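Long-range contacts in succinylglutamate desuccinylase (Chromobacterium violaceum, PDB 1YW4), which probably hydrolyses N-succinylglutamate to succinate and glutamate, the last step of the arginine succinyltransferase pathway of arginine breakdown, using one zinc ion per subunit: residues Val49-Gly54 against Leu144-His149; Leu85-Asn90 against Ala126-Leu131. One frame throughout, in Å; residues are numbered along the deposited sequence.

In the fold
Both contacts are built on neighbouring strands of the catalytic domain's central sheet. Contact 1 joins strands 48-53 and 143-151 edge to edge within that sheet. Contact 2 sets helix 120-137 over strand 83-88, the neighbour of 48-53 on its other side. The helix also directly precedes strand 143-151 in the chain. All residues that touch in contact 1 are buried, and it carries one zinc ligand. Contact 2 is mostly buried too, but lies further from the centre of the chain, and Leu-131 is partly exposed. Contact 1 is rich in hydrogen bonds; contact 2 is apolar side-chain packing. Cys-53 O of contact 1 and Ala-89 N of contact 2, 2.9 Å apart, probably form a hydrogen bond.

Contact 1: Val49-Gly54 against Leu144-His149; sequences VLLSCG and LHYDLH. With ZN (zinc ion), chain C.
Ser-52 OG gives a short hydrogen bond of 2.6 Å to Asp-147 OD1, meeting it from above the carboxylate plane. Two residue pairs back, His-145 ND1 donates to Leu-50 O at 3.1 Å. This oxygen lies near the imidazole plane but is approached from above its own carbonyl plane. Leu-50 O also accepts from Tyr-146 N, so two donors grip it. With chi1 at 176°, the His-145 ring swings away from its own backbone N and lies alongside Leu-50. There Leu-50 CD2 makes a CH-pi contact, 3.6 Å from the ring centroid. Ser-52 OG sits at the edge of the same ring. Backbone bonds Leu-50 N to Leu-144 O, Ser-52 N to Tyr-146 O and Leu-148 N to Ser-52 O complete a parallel ladder. These are adjacent central strands of the zinc-carboxypeptidase-like catalytic domain. On the face with Val-49, Leu-51 CD2 reaches the edge of the Tyr-146 ring at CD2, 3.8 Å away. Just past the end of strand 48-53, a water accepts from Gly-54 N and donates to Leu-148 O. Asp-147 OD2 accepts from His-149 NE2 at 2.5 Å. OD2 lies in the imidazole plane, while the N-H comes from above the carboxylate plane. This is consistent with Asp-147 orienting His-149, whose ND1 binds zinc at 2.3 Å. His-56 and Glu-59 are the other protein ligands.

Contact 2: Leu85-Asn90 against Ala126-Leu131; sequences LVMFAN and AELETL
Met-87, a selenomethionine here, and Leu-128 bury the most surface in this contact. The Met-87 side chain leaves the strand toward the helix and ends against its backbone. Its CE lies 3.3 Å from Leu-128 O and 3.5 Å from Leu-128 CD2. The two side chains run past each other in opposite directions, and SE also lies 3.8 Å from Leu-128 CD2. Chi2 (-179°) carries SE straight out from the strand, and a bend at chi3 (146°) sets CE against the helix. Leu-131, one helical turn after Leu-128, meets the same methyl: its CB is 3.6 Å from Met-87 CE. The second branch of Leu-128, CD1, packs on Ala-89 CB at 4.0 Å, just beyond the strand. No hydrogen bond crosses between the segments. Polar links come from nearby residues: Arg-124 NE bonds Ala-89 O, and Asn-90 ND2 bonds Glu-121 OE1, both partners on the same helix. Cys-36 of strand 36-39 touches Met-87, Leu-128 and Leu-131. The axes of strand segment 85-88 and helix segment 126-131 approach to 11.1 Å and run nearly antiparallel (174°). This is the helix-on-sheet layer of an alpha/beta fold, here in the catalytic domain of the AspA/AstE family.

Contact 1: Val49-Gly54 against Leu144-His149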
loop_
_atom_site.group_PDB
_atom_site.type_symbol
_atom_site.label_atom_id
_atom_site.label_comp_id
_atom_site.label_asym_id
_atom_site.label_seq_id
_atom_site.Cartn_x
_atom_site.Cartn_y
_atom_site.Cartn_z
ATOM N N VAL A 49 -1.189 28.814 -14.530
ATOM C CA VAL A 49 -1.679 27.568 -15.090
ATOM C C VAL A 49 -1.007 27.188 -16.397
ATOM O O VAL A 49 -0.921 27.995 -17.310
ATOM C CB VAL A 49 -3.212 27.644 -15.289
ATOM C CG1 VAL A 49 -3.726 26.391 -15.973
ATOM C CG2 VAL A 49 -3.891 27.809 -13.927
ATOM N N LEU A 50 -0.507 25.955 -16.462
ATOM C CA LEU A 50 0.131 25.438 -17.669
ATOM C C LEU A 50 -0.749 24.322 -18.217
ATOM O O LEU A 50 -0.984 23.326 -17.536
ATOM C CB LEU A 50 1.521 24.872 -17.356
ATOM C CG LEU A 50 2.201 24.108 -18.504
ATOM C CD1 LEU A 50 2.294 25.011 -19.719
ATOM C CD2 LEU A 50 3.594 23.633 -18.084
ATOM N N LEU A 51 -1.265 24.501 -19.426
ATOM C CA LEU A 51 -2.076 23.470 -20.056
ATOM C C LEU A 51 -1.323 23.005 -21.299
ATOM O O LEU A 51 -1.058 23.787 -22.214
ATOM C CB LEU A 51 -3.441 24.010 -20.483
ATOM C CG LEU A 51 -4.354 24.664 -19.427
ATOM C CD1 LEU A 51 -5.664 25.082 -20.103
ATOM C CD2 LEU A 51 -4.627 23.701 -18.284
ATOM N N SER A 52 -0.960 21.735 -21.322
ATOM C CA SER A 52 -0.272 21.212 -22.482
ATOM C C SER A 52 -1.167 20.138 -23.090
ATOM O O SER A 52 -1.831 19.384 -22.374
ATOM C CB SER A 52 1.100 20.652 -22.090
ATOM O OG SER A 52 1.001 19.662 -21.085
ATOM N N CYS A 53 -1.223 20.108 -24.417
ATOM C CA CYS A 53 -2.038 19.128 -25.123
ATOM C C CYS A 53 -1.321 18.762 -26.404
ATOM O O CYS A 53 -0.405 19.464 -26.821
ATOM C CB CYS A 53 -3.419 19.707 -25.447
ATOM S SG CYS A 53 -3.400 21.232 -26.407
ATOM N N GLY A 54 -1.716 17.659 -27.028
ATOM C CA GLY A 54 -1.049 17.284 -28.256
ATOM C C GLY A 54 0.376 16.796 -28.050
ATOM O O GLY A 54 1.182 16.879 -28.972
ATOM N N LEU A 144 0.128 25.350 -11.368
ATOM C CA LEU A 144 -0.659 24.206 -11.811
ATOM C C LEU A 144 -0.406 23.795 -13.259
ATOM O O LEU A 144 -0.431 24.624 -14.163
ATOM C CB LEU A 144 -2.146 24.521 -11.633
ATOM C CG LEU A 144 -2.600 24.967 -10.240
ATOM C CD1 LEU A 144 -4.049 25.447 -10.305
ATOM C CD2 LEU A 144 -2.459 23.822 -9.262
ATOM N N HIS A 145 -0.187 22.501 -13.458
ATOM C CA HIS A 145 0.073 21.947 -14.776
ATOM C C HIS A 145 -0.778 20.715 -15.067
ATOM O O HIS A 145 -0.702 19.721 -14.352
ATOM C CB HIS A 145 1.549 21.572 -14.901
ATOM C CG HIS A 145 1.890 20.900 -16.193
ATOM N ND1 HIS A 145 1.145 21.071 -17.341
ATOM C CD2 HIS A 145 2.916 20.085 -16.529
ATOM C CE1 HIS A 145 1.702 20.392 -18.329
ATOM N NE2 HIS A 145 2.777 19.786 -17.862
ATOM N N TYR A 146 -1.593 20.792 -16.110
ATOM C CA TYR A 146 -2.423 19.665 -16.493
ATOM C C TYR A 146 -2.018 19.312 -17.909
ATOM O O TYR A 146 -2.169 20.108 -18.843
ATOM C CB TYR A 146 -3.906 20.028 -16.440
ATOM C CG TYR A 146 -4.332 20.541 -15.084
ATOM C CD1 TYR A 146 -4.373 19.694 -13.973
ATOM C CD2 TYR A 146 -4.635 21.888 -14.902
ATOM C CE1 TYR A 146 -4.702 20.182 -12.706
ATOM C CE2 TYR A 146 -4.966 22.390 -13.647
ATOM C CZ TYR A 146 -4.996 21.536 -12.555
ATOM O OH TYR A 146 -5.308 22.038 -11.311
ATOM N N ASP A 147 -1.432 18.129 -18.039
ATOM C CA ASP A 147 -1.007 17.634 -19.330
ATOM C C ASP A 147 -2.184 16.750 -19.751
ATOM O O ASP A 147 -2.436 15.701 -19.161
ATOM C CB ASP A 147 0.292 16.841 -19.184
ATOM C CG ASP A 147 0.830 16.378 -20.514
ATOM O OD1 ASP A 147 0.570 17.085 -21.519
ATOM O OD2 ASP A 147 1.503 15.324 -20.550
ATOM N N LEU A 148 -2.909 17.217 -20.763
ATOM C CA LEU A 148 -4.114 16.565 -21.273
ATOM C C LEU A 148 -3.894 15.505 -22.353
ATOM O O LEU A 148 -3.305 15.784 -23.387
ATOM C CB LEU A 148 -5.062 17.645 -21.800
ATOM C CG LEU A 148 -5.144 18.905 -20.930
ATOM C CD1 LEU A 148 -6.188 19.887 -21.486
ATOM C CD2 LEU A 148 -5.516 18.493 -19.510
ATOM N N HIS A 149 -4.414 14.302 -22.109
ATOM C CA HIS A 149 -4.268 13.181 -23.025
ATOM C C HIS A 149 -5.579 12.424 -23.244
ATOM O O HIS A 149 -6.549 12.603 -22.503
ATOM C CB HIS A 149 -3.249 12.175 -22.456
ATOM C CG HIS A 149 -1.849 12.700 -22.363
ATOM N ND1 HIS A 149 -0.829 12.243 -23.168
ATOM C CD2 HIS A 149 -1.291 13.619 -21.539
ATOM C CE1 HIS A 149 0.297 12.854 -22.847
ATOM N NE2 HIS A 149 0.043 13.695 -21.860
HETATM ZN ZN ZN C . -1.141 10.384 -24.539
HETATM O O HOH W 1 -4.129 16.314 -26.177
HETATM O O HOH W 2 -2.572 8.735 -23.726
#

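Contact 2: Leu85-Asn90 against Ala126-Leu131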
loop_
_atom_site.group_PDB
_atom_site.type_symbol
_atom_site.label_atom_id
_atom_site.label_comp_id
_atom_site.label_asym_id
_atom_site.label_seq_id
_atom_site.Cartn_x
_atom_site.Cartn_y
_atom_site.Cartn_z
ATOM N N LEU A 85 -0.321 29.592 -19.693
ATOM C CA LEU A 85 0.574 29.214 -20.776
ATOM C C LEU A 85 -0.023 27.974 -21.448
ATOM O O LEU A 85 -0.212 26.951 -20.805
ATOM C CB LEU A 85 1.964 28.884 -20.247
ATOM C CG LEU A 85 2.954 28.349 -21.291
ATOM C CD1 LEU A 85 3.067 29.299 -22.483
ATOM C CD2 LEU A 85 4.316 28.178 -20.629
ATOM N N VAL A 86 -0.343 28.086 -22.734
ATOM C CA VAL A 86 -0.887 26.965 -23.488
ATOM C C VAL A 86 0.196 26.432 -24.420
ATOM O O VAL A 86 0.881 27.203 -25.106
ATOM C CB VAL A 86 -2.101 27.372 -24.352
ATOM C CG1 VAL A 86 -2.533 26.201 -25.224
ATOM C CG2 VAL A 86 -3.268 27.800 -23.453
HETATM N N MSE A 87 0.348 25.113 -24.423
HETATM C CA MSE A 87 1.323 24.463 -25.277
HETATM C C MSE A 87 0.721 23.377 -26.161
HETATM O O MSE A 87 0.153 22.408 -25.665
HETATM C CB MSE A 87 2.420 23.810 -24.450
HETATM C CG MSE A 87 3.323 24.744 -23.714
HETATM SE SE MSE A 87 4.663 23.752 -22.765
HETATM C CE MSE A 87 6.142 24.943 -22.881
ATOM N N PHE A 88 0.810 23.569 -27.473
ATOM C CA PHE A 88 0.375 22.559 -28.430
ATOM C C PHE A 88 1.749 21.901 -28.595
ATOM O O PHE A 88 2.574 22.341 -29.393
ATOM C CB PHE A 88 -0.104 23.222 -29.725
ATOM C CG PHE A 88 -1.373 24.020 -29.560
ATOM C CD1 PHE A 88 -1.374 25.398 -29.740
ATOM C CD2 PHE A 88 -2.552 23.394 -29.159
ATOM C CE1 PHE A 88 -2.533 26.144 -29.517
ATOM C CE2 PHE A 88 -3.723 24.132 -28.931
ATOM C CZ PHE A 88 -3.712 25.505 -29.109
ATOM N N ALA A 89 1.976 20.862 -27.799
ATOM C CA ALA A 89 3.264 20.181 -27.698
ATOM C C ALA A 89 3.982 19.617 -28.903
ATOM O O ALA A 89 5.058 20.105 -29.267
ATOM C CB ALA A 89 3.186 19.124 -26.608
ATOM N N ASN A 90 3.427 18.583 -29.511
ATOM C CA ASN A 90 4.079 17.984 -30.657
ATOM C C ASN A 90 3.386 18.469 -31.921
ATOM O O ASN A 90 2.517 17.788 -32.454
ATOM C CB ASN A 90 4.006 16.457 -30.557
ATOM C CG ASN A 90 5.033 15.775 -31.427
ATOM O OD1 ASN A 90 5.439 16.317 -32.452
ATOM N ND2 ASN A 90 5.456 14.581 -31.028
ATOM N N ALA A 126 13.042 19.699 -25.087
ATOM C CA ALA A 126 13.932 20.560 -24.300
ATOM C C ALA A 126 13.444 22.007 -24.291
ATOM O O ALA A 126 13.527 22.701 -23.278
ATOM C CB ALA A 126 15.370 20.492 -24.852
ATOM N N GLU A 127 12.916 22.448 -25.426
ATOM C CA GLU A 127 12.392 23.804 -25.535
ATOM C C GLU A 127 11.179 23.968 -24.612
ATOM O O GLU A 127 11.043 24.980 -23.919
ATOM C CB GLU A 127 12.003 24.089 -26.987
ATOM C CG GLU A 127 11.313 25.427 -27.203
ATOM C CD GLU A 127 10.998 25.678 -28.658
ATOM O OE1 GLU A 127 10.149 24.965 -29.228
ATOM O OE2 GLU A 127 11.601 26.591 -29.242
ATOM N N LEU A 128 10.307 22.964 -24.597
ATOM C CA LEU A 128 9.109 23.004 -23.764
ATOM C C LEU A 128 9.457 22.988 -22.273
ATOM O O LEU A 128 8.775 23.630 -21.462
ATOM C CB LEU A 128 8.185 21.830 -24.115
ATOM C CG LEU A 128 7.608 21.809 -25.545
ATOM C CD1 LEU A 128 6.769 20.548 -25.715
ATOM C CD2 LEU A 128 6.760 23.059 -25.821
ATOM N N GLU A 129 10.497 22.238 -21.910
ATOM C CA GLU A 129 10.947 22.172 -20.516
ATOM C C GLU A 129 11.402 23.565 -20.093
ATOM O O GLU A 129 10.987 24.098 -19.067
ATOM C CB GLU A 129 12.142 21.209 -20.358
ATOM C CG GLU A 129 11.852 19.738 -20.641
ATOM C CD GLU A 129 12.966 18.815 -20.163
ATOM O OE1 GLU A 129 14.117 19.283 -20.041
ATOM O OE2 GLU A 129 12.697 17.619 -19.917
ATOM N N THR A 130 12.258 24.159 -20.910
ATOM C CA THR A 130 12.786 25.488 -20.619
ATOM C C THR A 130 11.674 26.531 -20.481
ATOM O O THR A 130 11.649 27.287 -19.515
ATOM C CB THR A 130 13.775 25.911 -21.717
ATOM O OG1 THR A 130 14.841 24.953 -21.780
ATOM C CG2 THR A 130 14.346 27.286 -21.430
ATOM N N LEU A 131 10.762 26.573 -21.453
ATOM C CA LEU A 131 9.649 27.511 -21.411
ATOM C C LEU A 131 8.819 27.323 -20.139
ATOM O O LEU A 131 8.476 28.292 -19.475
ATOM C CB LEU A 131 8.765 27.343 -22.650
ATOM C CG LEU A 131 9.198 28.090 -23.923
ATOM C CD1 LEU A 131 10.664 27.835 -24.209
ATOM C CD2 LEU A 131 8.337 27.639 -25.117
#